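Acyltransferase (Streptococcus pneumoniae, PDB 5UG1) probably transfers acetyl groups onto peptidoglycan in the bacterial cell wall, acting as the C-terminal catalytic domain of the O-acetyltransferase OatA. Local coordinates at residues A125-V130 with P135-G140. Numbering follows the deposited sequence.
Sequences ADWNQV and PEIWAG
Trp-127, in the first turn of the helix that follows strand 122-125, meets Trp-138 rim to rim; that strand is an outermost one of the parallel sheet in this atypical alpha/beta hydrolase fold. The contact ties the start of helix 127-132 to the loop that runs on toward helix 150-171. It is wholly apolar and buried: no hydrogen bond crosses it.

Between the two indoles, CZ2 of Trp-127 comes 3.6 Å from both CZ2 and CH2 of Trp-138. Their six-membered rings are inclined at 61°, with centroids 5.9 Å apart, and neither lies over the other's face. CZ2 of Trp-127 comes up to the Trp-138 rim, close to that ring's plane. With CG anti to the backbone N (chi1 167°), the Trp-127 indole extends from the first turn of its helix to reach the loop. The aliphatic part is Ile-137, whose CD1 touches CH2 of Trp-127 at 4.0 Å, while its CG1 lies 3.4 Å above one face of the Trp-138 ring, toward the rim. Tyr-160 adds an edge-to-face partner to Trp-127, and Phe-146 packs against both tryptophans. The Trp-127 side chain is about 9 Å from the bound methanesulfonic acid, and the Trp-138 side chain is close to the probable Ser-His-Asp triad but makes no contact with it.

The polar bonds lie around the contact, not across it. Trp-138 NE1 is hydrogen-bonded to Ala-131 O, which ties this indole to helix 127-132. At that helix's start, Asp-126 is the N-cap: its OD1 accepts a hydrogen bond from Gln-129 N (3.1 Å), from above the carboxylate plane, while OD2 forms a salt bridge with Arg-113 NE.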
loop_
_atom_site.group_PDB
_atom_site.type_symbol
_atom_site.label_atom_id
_atom_site.label_comp_id
_atom_site.label_asym_id
_atom_site.label_seq_id
_atom_site.Cartn_x
_atom_site.Cartn_y
_atom_site.Cartn_z
ATOM N N ALA A 125 1.435 5.568 -3.933
ATOM C CA ALA A 125 2.164 5.864 -2.700
ATOM C C ALA A 125 3.468 5.074 -2.792
ATOM O O ALA A 125 3.493 3.877 -2.479
ATOM C CB ALA A 125 1.353 5.489 -1.463
ATOM N N ASP A 126 4.550 5.735 -3.224
ATOM C CA ASP A 126 5.744 5.029 -3.709
ATOM C C ASP A 126 6.721 4.755 -2.562
ATOM O O ASP A 126 7.825 5.309 -2.472
ATOM C CB ASP A 126 6.407 5.812 -4.831
ATOM C CG ASP A 126 7.202 4.916 -5.764
ATOM O OD1 ASP A 126 7.535 3.778 -5.360
ATOM O OD2 ASP A 126 7.485 5.345 -6.908
ATOM N N TRP A 127 6.282 3.862 -1.675
ATOM C CA TRP A 127 7.141 3.385 -0.600
ATOM C C TRP A 127 8.450 2.816 -1.141
ATOM O O TRP A 127 9.521 3.039 -0.562
ATOM C CB TRP A 127 6.382 2.335 0.208
ATOM C CG TRP A 127 7.228 1.529 1.156
ATOM C CD1 TRP A 127 7.469 0.186 1.103
ATOM C CD2 TRP A 127 7.937 2.021 2.298
ATOM N NE1 TRP A 127 8.287 -0.189 2.144
ATOM C CE2 TRP A 127 8.584 0.921 2.894
ATOM C CE3 TRP A 127 8.085 3.291 2.879
ATOM C CZ2 TRP A 127 9.378 1.052 4.042
ATOM C CZ3 TRP A 127 8.871 3.414 4.025
ATOM C CH2 TRP A 127 9.506 2.304 4.588
ATOM N N ASN A 128 8.380 2.068 -2.245
ATOM C CA ASN A 128 9.582 1.539 -2.884
ATOM C C ASN A 128 10.613 2.638 -3.132
ATOM O O ASN A 128 11.793 2.488 -2.799
ATOM C CB ASN A 128 9.199 0.855 -4.202
ATOM C CG ASN A 128 10.389 0.290 -4.944
ATOM O OD1 ASN A 128 11.079 1.006 -5.675
ATOM N ND2 ASN A 128 10.627 -1.010 -4.776
ATOM N N GLN A 129 10.183 3.755 -3.718
ATOM C CA GLN A 129 11.113 4.845 -3.989
ATOM C C GLN A 129 11.625 5.477 -2.702
ATOM O O GLN A 129 12.825 5.754 -2.584
ATOM C CB GLN A 129 10.445 5.893 -4.876
ATOM C CG GLN A 129 11.225 7.186 -4.998
ATOM C CD GLN A 129 10.613 8.118 -6.026
ATOM O OE1 GLN A 129 9.406 8.082 -6.272
ATOM N NE2 GLN A 129 11.446 8.947 -6.647
ATOM N N VAL A 130 10.737 5.704 -1.724
ATOM C CA VAL A 130 11.132 6.341 -0.466
ATOM C C VAL A 130 12.095 5.446 0.313
ATOM O O VAL A 130 13.134 5.904 0.815
ATOM C CB VAL A 130 9.880 6.700 0.358
ATOM C CG1 VAL A 130 10.224 6.949 1.845
ATOM C CG2 VAL A 130 9.187 7.923 -0.248
ATOM N N PRO A 135 18.687 4.460 3.638
ATOM C CA PRO A 135 19.401 3.252 4.081
ATOM C C PRO A 135 19.464 3.114 5.591
ATOM O O PRO A 135 19.549 1.987 6.093
ATOM C CB PRO A 135 20.801 3.430 3.472
ATOM C CG PRO A 135 20.946 4.906 3.296
ATOM C CD PRO A 135 19.573 5.401 2.933
ATOM N N GLU A 136 19.408 4.227 6.334
ATOM C CA GLU A 136 19.568 4.155 7.782
ATOM C C GLU A 136 18.455 3.345 8.437
ATOM O O GLU A 136 18.669 2.733 9.492
ATOM C CB GLU A 136 19.631 5.565 8.385
ATOM C CG GLU A 136 18.315 6.347 8.384
ATOM C CD GLU A 136 17.947 6.943 7.024
ATOM O OE1 GLU A 136 18.633 6.654 6.026
ATOM O OE2 GLU A 136 16.960 7.703 6.956
ATOM N N ILE A 137 17.265 3.305 7.830
ATOM C CA ILE A 137 16.200 2.514 8.441
ATOM C C ILE A 137 16.302 1.043 8.077
ATOM O O ILE A 137 15.448 0.256 8.499
ATOM C CB ILE A 137 14.799 3.060 8.084
ATOM C CG1 ILE A 137 14.451 2.812 6.608
ATOM C CG2 ILE A 137 14.688 4.544 8.458
ATOM C CD1 ILE A 137 13.010 3.224 6.254
ATOM N N TRP A 138 17.326 0.639 7.317
ATOM C CA TRP A 138 17.492 -0.754 6.922
ATOM C C TRP A 138 18.737 -1.413 7.497
ATOM O O TRP A 138 18.889 -2.631 7.355
ATOM C CB TRP A 138 17.521 -0.877 5.392
ATOM C CG TRP A 138 16.314 -0.262 4.763
ATOM C CD1 TRP A 138 16.266 0.872 3.996
ATOM C CD2 TRP A 138 14.960 -0.722 4.888
ATOM N NE1 TRP A 138 14.964 1.137 3.628
ATOM C CE2 TRP A 138 14.146 0.172 4.159
ATOM C CE3 TRP A 138 14.361 -1.812 5.534
ATOM C CZ2 TRP A 138 12.774 0.010 4.059
ATOM C CZ3 TRP A 138 13.004 -1.970 5.431
ATOM C CH2 TRP A 138 12.221 -1.059 4.702
ATOM N N ALA A 139 19.625 -0.658 8.136
ATOM C CA ALA A 139 20.796 -1.258 8.761
ATOM C C ALA A 139 20.357 -2.300 9.777
ATOM O O ALA A 139 19.480 -2.036 10.605
ATOM C CB ALA A 139 21.645 -0.189 9.444
ATOM N N GLY A 140 20.949 -3.492 9.693
ATOM C CA GLY A 140 20.674 -4.555 10.631
ATOM C C GLY A 140 19.324 -5.216 10.493
ATOM O O GLY A 140 18.928 -5.964 11.387
#